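Cytochrome c, class II (Shewanella frigidimarina, PDB 4ULV) binds heme c covalently and probably takes part in electron transfer, as other class II cytochromes c are thought to do. Local coordinates at residues A79-D82 with S83-A87; S42-A45 with D46-A49; F23-M26 with G27-K31. One frame throughout, in Å; residues are numbered along the deposited sequence.

In the fold
Each contact lies within one helix of the cytochrome c' four-helix bundle. Along the chain, contact 3 comes first, at the end of helix 5-30; contact 2 follows in helix 38-51, and contact 1 near the start of helix 78-98. Contacts 2 and 3 have centres about 12 Å apart and touch through Arg44 with Asp25 and Met26. Contact 1 lies about 21 Å from contact 2 and 25 Å from contact 3, centre to centre, on the opposite side of the chain's centre from contact 3. Contacts 2 and 3 thus join two successive helices of the bundle beside the heme, which Phe23 touches, while contact 1 packs on a heme side group from another helix.

Contact 1: A79-D82 with S83-A87; sequences ADFD and SKMTA. With HEC (heme c), chain C.
The ring of Phe81 carries heme c on one face and meets Met85, one helical turn on, at a slant. CBC of the heme stands 4.1 Å above that face, offset toward the rim, and ring atom CE1 comes to 3.8 Å from heme CAC. At the ring edge, in its plane, sits OD1 of Asp82, which is hydrogen-bonded to His56. Phe81 and Met85 run side by side in the same direction. Both have CG anti to the backbone N (chi1 -176° and -172°), and the Met85 chain then bends twice, so its methyl CE lies 3.7 Å from Phe81 CZ and 3.6 Å from heme CBC. The rigid ring offers the heme side group a flat apolar surface, and the flexible thioether of Met85 bends to lay its methyl against both. Phe59 and Tyr125 add further rings around Phe81, and Cys121, a covalent heme attachment point, touches it as well.

On the neighbouring flank Asp80 and Lys84 make an i to i+4 pair of opposite charges whose side chains cross obliquely. Asp80 OD2 stops 4.1 Å from Lys84 NZ, too far for a salt bridge, and a water completes the link: it donates to Asp80 OD1 and accepts from Lys84 NZ at 2.7 Å. Tyr125 OH holds OD2 by a hydrogen bond. Beneath these side chains the helical ladder is regular, with Lys84 N to Asp80 O at 2.9 Å and nearly straight at 170°.

In this helix of the four-helix bundle, Phe81, Met85 and the CB of Lys84 pack on the heme side group, and close by Asp80 and Asp82 bond to Tyr125 and His56. The nearby lysine, the bridging water and Tyr125 OH would probably together favour the ionised form of Asp80.

Contact 2: S42-A45 with D46-A49; sequences STRA and DNVA
Asn47 N gives its hydrogen to Thr43 O at 2.8 Å, with an N-H...O angle of 154°, and the side chains of the two residues are joined again through a water. This is an i to i+4 turn of helix 38-51, the second long helix of the cytochrome c' four-helix bundle. The water donates to Asn47 OD1 at 2.8 Å and also hydrogen-bonds Thr43 OG1 at 2.7 Å. Asn47 has CG anti to its own carbonyl carbon (chi1 -71°), which folds the amide back along the helix until CG lies 3.3 Å from Thr43 O. An amide suits the place because its two ends do different work: the oxygen takes the water, while ND2 bonds to Asn22 OD1 on helix 5-30. Asn22 OD1 also accepts from Arg44 NH1.

The Arg44 guanidinium is spread over several partners. NE makes a salt bridge to Asp25 OD2, and NH2 makes another to Glu57 of the second subunit, so this one buried arginine joins two helices and the dimer partner.

Asp46 turns back in the same sense as Asn47, bringing OD2 to 3.8 Å from Ser42 OG. Lys100 serves both residues, its NZ forming a salt bridge to Asp46 OD1 and a hydrogen bond to Ser42 OG. With an alanine in place of Asp46, the Lys100 ammonium would probably lose its charged mate here and, held then by the serine hydroxyl, be freer to turn.

The small CB of Ala45 lets helix 38-51 lie close to Ala96 of helix 78-98 and to Met26 of helix 5-30. Val48 packs on Asn22 and Ala92, and its methyl CG2 passes 3.4 Å from Arg44 O, the same oxygen that receives Val48 N at 2.8 Å.

Contact 3: F23-M26 with G27-K31; sequences FGDM and GAMLK
Asp25 and Met29, one turn apart, meet where the methyl CE of Met29 reaches 3.6 Å from Asp25 OD2, the two side chains crossing at a slant. Met29 is extended beyond CG, and its CG passes 3.5 Å from Asp25 O, the oxygen that accepts Met29 N at 3.1 Å. Asp25 has CG anti to the backbone N (chi1 -165°), which brings its carboxylate to Lys34, the partner of OD1 in a salt bridge, with Arg44 as the second charge. Two cations around a buried acid probably hold it charged, and the unbranched methionine fits alongside without competing for the oxygens.

These turns are the last of helix 5-30 in the four-helix bundle. Met26 O accepts Leu30 N at 3.1 Å, and Lys31 is the first residue to leave helical angles, its N bonding only weakly to Gly27 O. The Lys31 chain folds back along the helix; a CB at Gly27 would lie about 3.4 Å from Lys31 CE as that chain is placed here, so glycine leaves room for it.

Further out, Met26 packs among three other helices, touching Phe41 on helix 38-51, Phe111 on helix 104-125 and Leu95 on helix 78-98. Phe23 stacks on Phe111 and touches the heme, and Leu30 packs against Phe36 and Phe41.

Contact 1: A79-D82 with S83-A87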
ATOM      1  N   ALA A  79       4.449  -2.935  23.444  1.00  9.27           N
ATOM      2  CA  ALA A  79       4.080  -4.359  23.367  1.00 10.61           C
ATOM      3  C   ALA A  79       2.615  -4.542  23.022  1.00  9.31           C
ATOM      4  O   ALA A  79       2.247  -5.340  22.155  1.00  9.89           O
ATOM      5  CB  ALA A  79       4.471  -5.069  24.625  1.00 12.17           C
ATOM      6  N   ASP A  80       1.763  -3.806  23.735  1.00  9.39           N
ATOM      7  CA  ASP A  80       0.343  -3.923  23.458  1.00 10.74           C
ATOM      8  C   ASP A  80      -0.001  -3.429  22.058  1.00  9.99           C
ATOM      9  O   ASP A  80      -0.778  -4.045  21.351  1.00  9.89           O
ATOM     10  CB  ASP A  80      -0.532  -3.219  24.506  1.00 10.49           C
ATOM     11  CG  ASP A  80      -2.020  -3.393  24.241  1.00 11.06           C
ATOM     12  OD1 ASP A  80      -2.539  -4.551  24.328  1.00 14.72           O
ATOM     13  OD2 ASP A  80      -2.626  -2.366  23.903  1.00 12.30           O
ATOM     14  N   PHE A  81       0.591  -2.280  21.667  1.00  9.82           N
ATOM     15  CA  PHE A  81       0.410  -1.778  20.335  1.00  9.70           C
ATOM     16  C   PHE A  81       0.769  -2.817  19.248  1.00  8.81           C
ATOM     17  O   PHE A  81       0.050  -2.980  18.254  1.00  9.49           O
ATOM     18  CB  PHE A  81       1.226  -0.474  20.133  1.00 10.77           C
ATOM     19  CG  PHE A  81       1.023   0.171  18.799  1.00  9.49           C
ATOM     20  CD1 PHE A  81      -0.037   1.012  18.582  1.00 10.53           C
ATOM     21  CD2 PHE A  81       1.954   0.000  17.757  1.00  9.67           C
ATOM     22  CE1 PHE A  81      -0.234   1.653  17.400  1.00  9.00           C
ATOM     23  CE2 PHE A  81       1.780   0.668  16.556  1.00 10.44           C
ATOM     24  CZ  PHE A  81       0.710   1.517  16.362  1.00  9.24           C
ATOM     25  N   ASP A  82       1.945  -3.408  19.435  1.00  9.30           N
ATOM     26  CA  ASP A  82       2.465  -4.394  18.480  1.00  8.73           C
ATOM     27  C   ASP A  82       1.595  -5.680  18.472  1.00  9.18           C
ATOM     28  O   ASP A  82       1.392  -6.239  17.421  1.00 10.28           O
ATOM     29  CB  ASP A  82       3.920  -4.754  18.802  1.00 10.74           C
ATOM     30  CG  ASP A  82       4.877  -3.614  18.550  1.00 11.30           C
ATOM     31  OD1 ASP A  82       4.489  -2.592  17.912  1.00 11.55           O
ATOM     32  OD2 ASP A  82       6.066  -3.761  18.967  1.00 10.86           O
ATOM     33  N   SER A  83       1.040  -6.069  19.635  1.00  9.06           N
ATOM     34  CA  SER A  83       0.108  -7.198  19.690  1.00 11.81           C
ATOM     35  C   SER A  83      -1.140  -6.874  18.876  1.00  9.22           C
ATOM     36  O   SER A  83      -1.564  -7.648  18.049  1.00  9.83           O
ATOM     37  CB  SER A  83      -0.211  -7.470  21.138  1.00 13.88           C
ATOM     38  OG  SER A  83      -1.219  -8.478  21.262  1.00 12.09           O
ATOM     39  N   LYS A  84      -1.699  -5.658  19.088  1.00  9.60           N
ATOM     40  CA  LYS A  84      -2.871  -5.233  18.283  1.00  9.47           C
ATOM     41  C   LYS A  84      -2.534  -5.194  16.778  1.00  8.43           C
ATOM     42  O   LYS A  84      -3.321  -5.570  15.913  1.00  9.89           O
ATOM     43  CB  LYS A  84      -3.409  -3.850  18.730  1.00  8.07           C
ATOM     44  CG  LYS A  84      -4.110  -3.881  20.038  1.00  9.24           C
ATOM     45  CD  LYS A  84      -4.771  -2.508  20.334  1.00 10.33           C
ATOM     46  CE  LYS A  84      -5.378  -2.332  21.717  1.00 12.05           C
ATOM     47  NZ  LYS A  84      -6.188  -3.480  22.140  1.00 15.43           N
ATOM     48  N   MET A  85      -1.369  -4.627  16.455  1.00  8.75           N
ATOM     49  CA  MET A  85      -1.003  -4.543  15.039  1.00  9.22           C
ATOM     50  C   MET A  85      -0.844  -5.909  14.373  1.00  8.58           C
ATOM     51  O   MET A  85      -1.325  -6.083  13.254  1.00  9.27           O
ATOM     52  CB  MET A  85       0.239  -3.686  14.868  1.00 10.60           C
ATOM     53  CG  MET A  85       0.565  -3.381  13.400  1.00 12.07           C
ATOM     54  SD  MET A  85      -0.576  -2.215  12.666  1.00 13.53           S
ATOM     55  CE  MET A  85      -0.121  -0.628  13.427  1.00 12.89           C
ATOM     56  N   THR A  86      -0.152  -6.818  15.048  1.00  8.22           N
ATOM     57  CA  THR A  86      -0.042  -8.173  14.493  1.00  9.24           C
ATOM     58  C   THR A  86      -1.347  -8.916  14.406  1.00  8.99           C
ATOM     59  O   THR A  86      -1.625  -9.617  13.426  1.00 10.49           O
ATOM     60  CB  THR A  86       1.024  -8.988  15.219  1.00 10.95           C
ATOM     61  OG1 THR A  86       0.759  -9.120  16.594  1.00 13.72           O
ATOM     62  CG2 THR A  86       2.342  -8.392  15.104  1.00 10.68           C
ATOM     63  N   ALA A  87      -2.235  -8.673  15.371  1.00  9.49           N
ATOM     64  CA  ALA A  87      -3.549  -9.238  15.303  1.00  9.56           C
ATOM     65  C   ALA A  87      -4.355  -8.698  14.160  1.00  8.90           C
ATOM     66  O   ALA A  87      -5.083  -9.419  13.481  1.00  9.45           O
ATOM     67  CB  ALA A  87      -4.280  -9.074  16.607  1.00 10.25           C
TER
HETATM   68 FE   HEC C 129      -5.847   3.254  11.880  1.00 10.11          FE
HETATM   69  CHA HEC C 129      -4.761   6.486  11.472  1.00 10.84           C
HETATM   70  CHB HEC C 129      -7.937   3.653   9.267  1.00  9.06           C
HETATM   71  CHC HEC C 129      -6.430  -0.091  11.869  1.00  9.45           C
HETATM   72  CHD HEC C 129      -3.649   2.855  14.436  1.00  8.68           C
HETATM   73  NA  HEC C 129      -6.238   4.832  10.567  1.00  9.71           N
HETATM   74  C1A HEC C 129      -5.737   6.082  10.555  1.00  9.47           C
HETATM   75  C2A HEC C 129      -6.311   6.864   9.544  1.00 10.58           C
HETATM   76  C3A HEC C 129      -7.212   6.060   8.920  1.00 10.00           C
HETATM   77  C4A HEC C 129      -7.145   4.787   9.573  1.00  9.52           C
HETATM   78  CMA HEC C 129      -8.116   6.425   7.793  1.00 10.94           C
HETATM   79  CAA HEC C 129      -5.978   8.331   9.243  1.00 10.55           C
HETATM   80  CBA HEC C 129      -4.802   8.408   8.250  1.00 10.95           C
HETATM   81  CGA HEC C 129      -4.474   9.839   7.833  1.00 14.79           C
HETATM   82  O1A HEC C 129      -3.883  10.560   8.633  1.00 18.70           O
HETATM   83  O2A HEC C 129      -4.783  10.196   6.685  1.00 22.51           O
HETATM   84  NB  HEC C 129      -6.917   1.949  10.688  1.00  9.90           N
HETATM   85  C1B HEC C 129      -7.824   2.292   9.730  1.00  9.80           C
HETATM   86  C2B HEC C 129      -8.649   1.234   9.322  1.00  9.43           C
HETATM   87  C3B HEC C 129      -8.180   0.200  10.077  1.00  8.96           C
HETATM   88  C4B HEC C 129      -7.146   0.624  10.906  1.00  9.07           C
HETATM   89  CMB HEC C 129      -9.787   1.284   8.385  1.00 10.56           C
HETATM   90  CAB HEC C 129      -8.658  -1.241  10.116  1.00  9.67           C
HETATM   91  CBB HEC C 129      -9.049  -1.830   8.766  1.00  9.97           C
HETATM   92  NC  HEC C 129      -5.109   1.592  12.933  1.00  9.34           N
HETATM   93  C1C HEC C 129      -5.534   0.271  12.848  1.00  8.64           C
HETATM   94  C2C HEC C 129      -4.895  -0.515  13.825  1.00  8.59           C
HETATM   95  C3C HEC C 129      -4.068   0.327  14.565  1.00  9.51           C
HETATM   96  C4C HEC C 129      -4.259   1.625  13.960  1.00  9.35           C
HETATM   97  CMC HEC C 129      -5.148  -2.017  13.991  1.00  8.90           C
HETATM   98  CAC HEC C 129      -3.203   0.043  15.754  1.00 10.14           C
HETATM   99  CBC HEC C 129      -2.637  -1.330  15.958  1.00  9.88           C
HETATM  100  ND  HEC C 129      -4.405   4.458  12.786  1.00  9.35           N
HETATM  101  C1D HEC C 129      -3.707   4.174  13.877  1.00  9.75           C
HETATM  102  C2D HEC C 129      -3.014   5.306  14.401  1.00  9.93           C
HETATM  103  C3D HEC C 129      -3.256   6.301  13.498  1.00  9.65           C
HETATM  104  C4D HEC C 129      -4.166   5.775  12.546  1.00 10.67           C
HETATM  105  CMD HEC C 129      -2.140   5.368  15.585  1.00 10.70           C
HETATM  106  CAD HEC C 129      -2.665   7.676  13.509  1.00  8.98           C
HETATM  107  CBD HEC C 129      -1.507   7.842  12.522  1.00  9.38           C
HETATM  108  CGD HEC C 129      -0.898   9.257  12.526  1.00 10.29           C
HETATM  109  O1D HEC C 129      -1.728  10.234  12.561  1.00 12.10           O
HETATM  110  O2D HEC C 129       0.340   9.310  12.568  1.00 11.27           O
HETATM  111  O   HOH W   1      -4.698  -5.594  22.941  1.00 20.22           O

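Contact 2: S42-A45 with D46-A49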
ATOM      1  N   SER A  42     -12.834  -9.473  -3.129  1.00  8.41           N
ATOM      2  CA  SER A  42     -11.698 -10.335  -2.800  1.00  8.52           C
ATOM      3  C   SER A  42     -10.350  -9.618  -2.994  1.00  8.49           C
ATOM      4  O   SER A  42      -9.505  -9.691  -2.170  1.00  9.10           O
ATOM      5  CB  SER A  42     -11.735 -11.597  -3.661  1.00 11.05           C
ATOM      6  OG  SER A  42     -10.551 -12.349  -3.448  1.00 11.26           O
ATOM      7  N   THR A  43     -10.222  -8.954  -4.122  1.00  8.69           N
ATOM      8  CA  THR A  43      -8.919  -8.302  -4.389  1.00  9.72           C
ATOM      9  C   THR A  43      -8.700  -7.087  -3.430  1.00  9.49           C
ATOM     10  O   THR A  43      -7.543  -6.855  -3.014  1.00 10.74           O
ATOM     11  CB  THR A  43      -8.746  -8.000  -5.862  1.00 11.11           C
ATOM     12  OG1 THR A  43      -7.340  -8.087  -6.179  1.00 14.63           O
ATOM     13  CG2 THR A  43      -9.336  -6.688  -6.217  1.00 10.63           C
ATOM     14  N   ARG A  44      -9.792  -6.457  -3.004  1.00  9.05           N
ATOM     15  CA  ARG A  44      -9.692  -5.452  -1.969  1.00 10.00           C
ATOM     16  C   ARG A  44      -9.273  -6.042  -0.656  1.00  8.57           C
ATOM     17  O   ARG A  44      -8.482  -5.450   0.088  1.00  9.91           O
ATOM     18  CB  ARG A  44     -10.949  -4.598  -1.858  1.00 10.90           C
ATOM     19  CG  ARG A  44     -11.128  -3.745  -3.134  1.00 12.85           C
ATOM     20  CD  ARG A  44     -11.708  -2.450  -2.818  1.00 12.99           C
ATOM     21  NE  ARG A  44     -12.214  -1.800  -3.963  1.00 10.11           N
ATOM     22  CZ  ARG A  44     -11.479  -1.043  -4.769  1.00 11.71           C
ATOM     23  NH1 ARG A  44     -10.187  -0.931  -4.558  1.00 11.60           N
ATOM     24  NH2 ARG A  44     -12.087  -0.438  -5.768  1.00 13.87           N
ATOM     25  N   ALA A  45      -9.815  -7.234  -0.342  1.00  8.78           N
ATOM     26  CA  ALA A  45      -9.377  -7.876   0.866  1.00  8.46           C
ATOM     27  C   ALA A  45      -7.891  -8.229   0.804  1.00  7.95           C
ATOM     28  O   ALA A  45      -7.154  -8.090   1.801  1.00  9.06           O
ATOM     29  CB  ALA A  45     -10.227  -9.159   1.101  1.00  7.96           C
ATOM     30  N   ASP A  46      -7.422  -8.664  -0.359  1.00  7.66           N
ATOM     31  CA  ASP A  46      -5.986  -8.949  -0.525  1.00  8.31           C
ATOM     32  C   ASP A  46      -5.188  -7.628  -0.389  1.00  8.34           C
ATOM     33  O   ASP A  46      -4.154  -7.611   0.271  1.00  9.28           O
ATOM     34  CB  ASP A  46      -5.747  -9.596  -1.889  1.00  8.72           C
ATOM     35  CG  ASP A  46      -6.353 -11.018  -2.010  1.00 10.53           C
ATOM     36  OD1 ASP A  46      -6.359 -11.702  -0.987  1.00 13.41           O
ATOM     37  OD2 ASP A  46      -6.858 -11.393  -3.092  1.00 13.11           O
ATOM     38  N   ASN A  47      -5.714  -6.517  -0.920  1.00  8.90           N
ATOM     39  CA  ASN A  47      -5.059  -5.195  -0.732  1.00  9.86           C
ATOM     40  C   ASN A  47      -4.947  -4.869   0.754  1.00  8.54           C
ATOM     41  O   ASN A  47      -3.901  -4.462   1.268  1.00  8.98           O
ATOM     42  CB  ASN A  47      -5.806  -4.106  -1.399  1.00  9.78           C
ATOM     43  CG  ASN A  47      -5.726  -4.137  -2.919  1.00  9.48           C
ATOM     44  OD1 ASN A  47      -4.829  -4.820  -3.479  1.00  9.88           O
ATOM     45  ND2 ASN A  47      -6.544  -3.386  -3.614  1.00  8.32           N
ATOM     46  N   VAL A  48      -6.066  -5.020   1.478  1.00  8.75           N
ATOM     47  CA  VAL A  48      -6.020  -4.745   2.910  1.00 10.14           C
ATOM     48  C   VAL A  48      -5.027  -5.626   3.683  1.00  8.35           C
ATOM     49  O   VAL A  48      -4.289  -5.221   4.562  1.00  9.52           O
ATOM     50  CB  VAL A  48      -7.471  -4.781   3.563  1.00  9.24           C
ATOM     51  CG1 VAL A  48      -7.400  -4.630   5.074  1.00 10.40           C
ATOM     52  CG2 VAL A  48      -8.328  -3.671   2.946  1.00  9.32           C
ATOM     53  N   ALA A  49      -5.031  -6.927   3.368  1.00  8.45           N
ATOM     54  CA  ALA A  49      -4.126  -7.807   4.054  1.00  8.64           C
ATOM     55  C   ALA A  49      -2.620  -7.422   3.782  1.00  8.76           C
ATOM     56  O   ALA A  49      -1.836  -7.445   4.699  1.00  9.92           O
ATOM     57  CB  ALA A  49      -4.344  -9.270   3.614  1.00  8.91           C
TER
HETATM   58  O   HOH W   2      -5.178  -6.553  -5.597  1.00 21.31           O

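Contact 3: F23-M26 with G27-K31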
ATOM      1  N   PHE A  23     -10.922  -0.922   2.541  1.00  9.01           N
ATOM      2  CA  PHE A  23     -11.835  -1.486   3.531  1.00 10.26           C
ATOM      3  C   PHE A  23     -13.217  -0.843   3.424  1.00  9.79           C
ATOM      4  O   PHE A  23     -14.265  -1.505   3.611  1.00 10.98           O
ATOM      5  CB  PHE A  23     -11.252  -1.270   4.922  1.00 10.13           C
ATOM      6  CG  PHE A  23     -11.952  -2.056   6.018  1.00  9.86           C
ATOM      7  CD1 PHE A  23     -11.811  -3.411   6.081  1.00 11.97           C
ATOM      8  CD2 PHE A  23     -12.650  -1.429   7.008  1.00 11.41           C
ATOM      9  CE1 PHE A  23     -12.427  -4.173   7.047  1.00 13.11           C
ATOM     10  CE2 PHE A  23     -13.263  -2.154   7.990  1.00 12.40           C
ATOM     11  CZ  PHE A  23     -13.132  -3.546   8.025  1.00 11.81           C
ATOM     12  N   GLY A  24     -13.255   0.454   3.184  1.00  9.10           N
ATOM     13  CA  GLY A  24     -14.501   1.202   2.985  1.00  9.91           C
ATOM     14  C   GLY A  24     -15.321   0.779   1.802  1.00  9.76           C
ATOM     15  O   GLY A  24     -16.533   0.632   1.855  1.00 11.33           O
ATOM     16  N   ASP A  25     -14.611   0.476   0.705  1.00 10.42           N
ATOM     17  CA  ASP A  25     -15.294  -0.080  -0.466  1.00 10.27           C
ATOM     18  C   ASP A  25     -15.941  -1.414  -0.203  1.00  9.65           C
ATOM     19  O   ASP A  25     -17.082  -1.683  -0.624  1.00 11.35           O
ATOM     20  CB  ASP A  25     -14.390  -0.123  -1.700  1.00 11.58           C
ATOM     21  CG  ASP A  25     -15.173  -0.353  -2.968  1.00 13.58           C
ATOM     22  OD1 ASP A  25     -15.991   0.523  -3.316  1.00 15.48           O
ATOM     23  OD2 ASP A  25     -14.951  -1.417  -3.622  1.00 14.30           O
ATOM     24  N   MET A  26     -15.200  -2.267   0.497  1.00  9.26           N
ATOM     25  CA  MET A  26     -15.709  -3.566   0.868  1.00  8.75           C
ATOM     26  C   MET A  26     -16.971  -3.385   1.748  1.00 10.29           C
ATOM     27  O   MET A  26     -17.984  -4.063   1.541  1.00 11.23           O
ATOM     28  CB  MET A  26     -14.626  -4.319   1.638  1.00 11.05           C
ATOM     29  CG  MET A  26     -13.441  -4.662   0.737  1.00 11.68           C
ATOM     30  SD  MET A  26     -11.984  -5.167   1.712  1.00 15.30           S
ATOM     31  CE  MET A  26     -12.662  -6.665   2.125  1.00  7.89           C
ATOM     32  N   GLY A  27     -16.885  -2.472   2.709  1.00 10.05           N
ATOM     33  CA  GLY A  27     -18.031  -2.293   3.639  1.00  9.83           C
ATOM     34  C   GLY A  27     -19.206  -1.709   2.861  1.00 10.00           C
ATOM     35  O   GLY A  27     -20.368  -2.173   3.087  1.00 12.73           O
ATOM     36  N   ALA A  28     -18.984  -0.820   1.897  1.00 10.73           N
ATOM     37  CA  ALA A  28     -20.106  -0.300   1.067  1.00 12.32           C
ATOM     38  C   ALA A  28     -20.848  -1.411   0.345  1.00 11.32           C
ATOM     39  O   ALA A  28     -22.067  -1.395   0.253  1.00 14.02           O
ATOM     40  CB  ALA A  28     -19.630   0.765   0.078  1.00 11.95           C
ATOM     41  N   MET A  29     -20.110  -2.389  -0.185  1.00 11.91           N
ATOM     42  CA  MET A  29     -20.729  -3.493  -0.867  1.00  9.72           C
ATOM     43  C   MET A  29     -21.528  -4.398   0.101  1.00 12.37           C
ATOM     44  O   MET A  29     -22.622  -4.908  -0.261  1.00 21.74           O
ATOM     45  CB  MET A  29     -19.680  -4.370  -1.524  1.00 10.19           C
ATOM     46  CG  MET A  29     -18.967  -3.726  -2.714  1.00  9.71           C
ATOM     47  SD  MET A  29     -17.905  -4.921  -3.578  1.00 12.93           S
ATOM     48  CE  MET A  29     -17.242  -3.863  -4.839  1.00 14.79           C
ATOM     49  N   LEU A  30     -21.019  -4.595   1.309  1.00 10.58           N
ATOM     50  CA  LEU A  30     -21.749  -5.418   2.322  1.00 12.12           C
ATOM     51  C   LEU A  30     -22.977  -4.700   2.893  1.00 10.86           C
ATOM     52  O   LEU A  30     -23.911  -5.375   3.390  1.00 15.65           O
ATOM     53  CB  LEU A  30     -20.851  -5.797   3.465  1.00 13.20           C
ATOM     54  CG  LEU A  30     -19.741  -6.763   3.063  1.00 13.04           C
ATOM     55  CD1 LEU A  30     -18.788  -6.943   4.236  1.00 13.96           C
ATOM     56  CD2 LEU A  30     -20.262  -8.104   2.526  1.00 14.58           C
ATOM     57  N   LYS A  31     -23.015  -3.380   2.840  1.00 12.57           N
ATOM     58  CA  LYS A  31     -24.024  -2.549   3.452  1.00 13.86           C
ATOM     59  C   LYS A  31     -24.968  -1.958   2.436  1.00 10.69           C
ATOM     60  O   LYS A  31     -25.744  -1.105   2.773  1.00 15.63           O
ATOM     61  CB  LYS A  31     -23.335  -1.514   4.340  1.00 19.09           C
ATOM     62  CG  LYS A  31     -22.674  -2.287   5.469  1.00 23.38           C
ATOM     63  CD  LYS A  31     -22.077  -1.430   6.541  1.00 26.23           C
ATOM     64  CE  LYS A  31     -20.711  -0.942   6.203  1.00 30.36           C
ATOM     65  NZ  LYS A  31     -19.953  -0.745   7.451  1.00 28.07           N
TER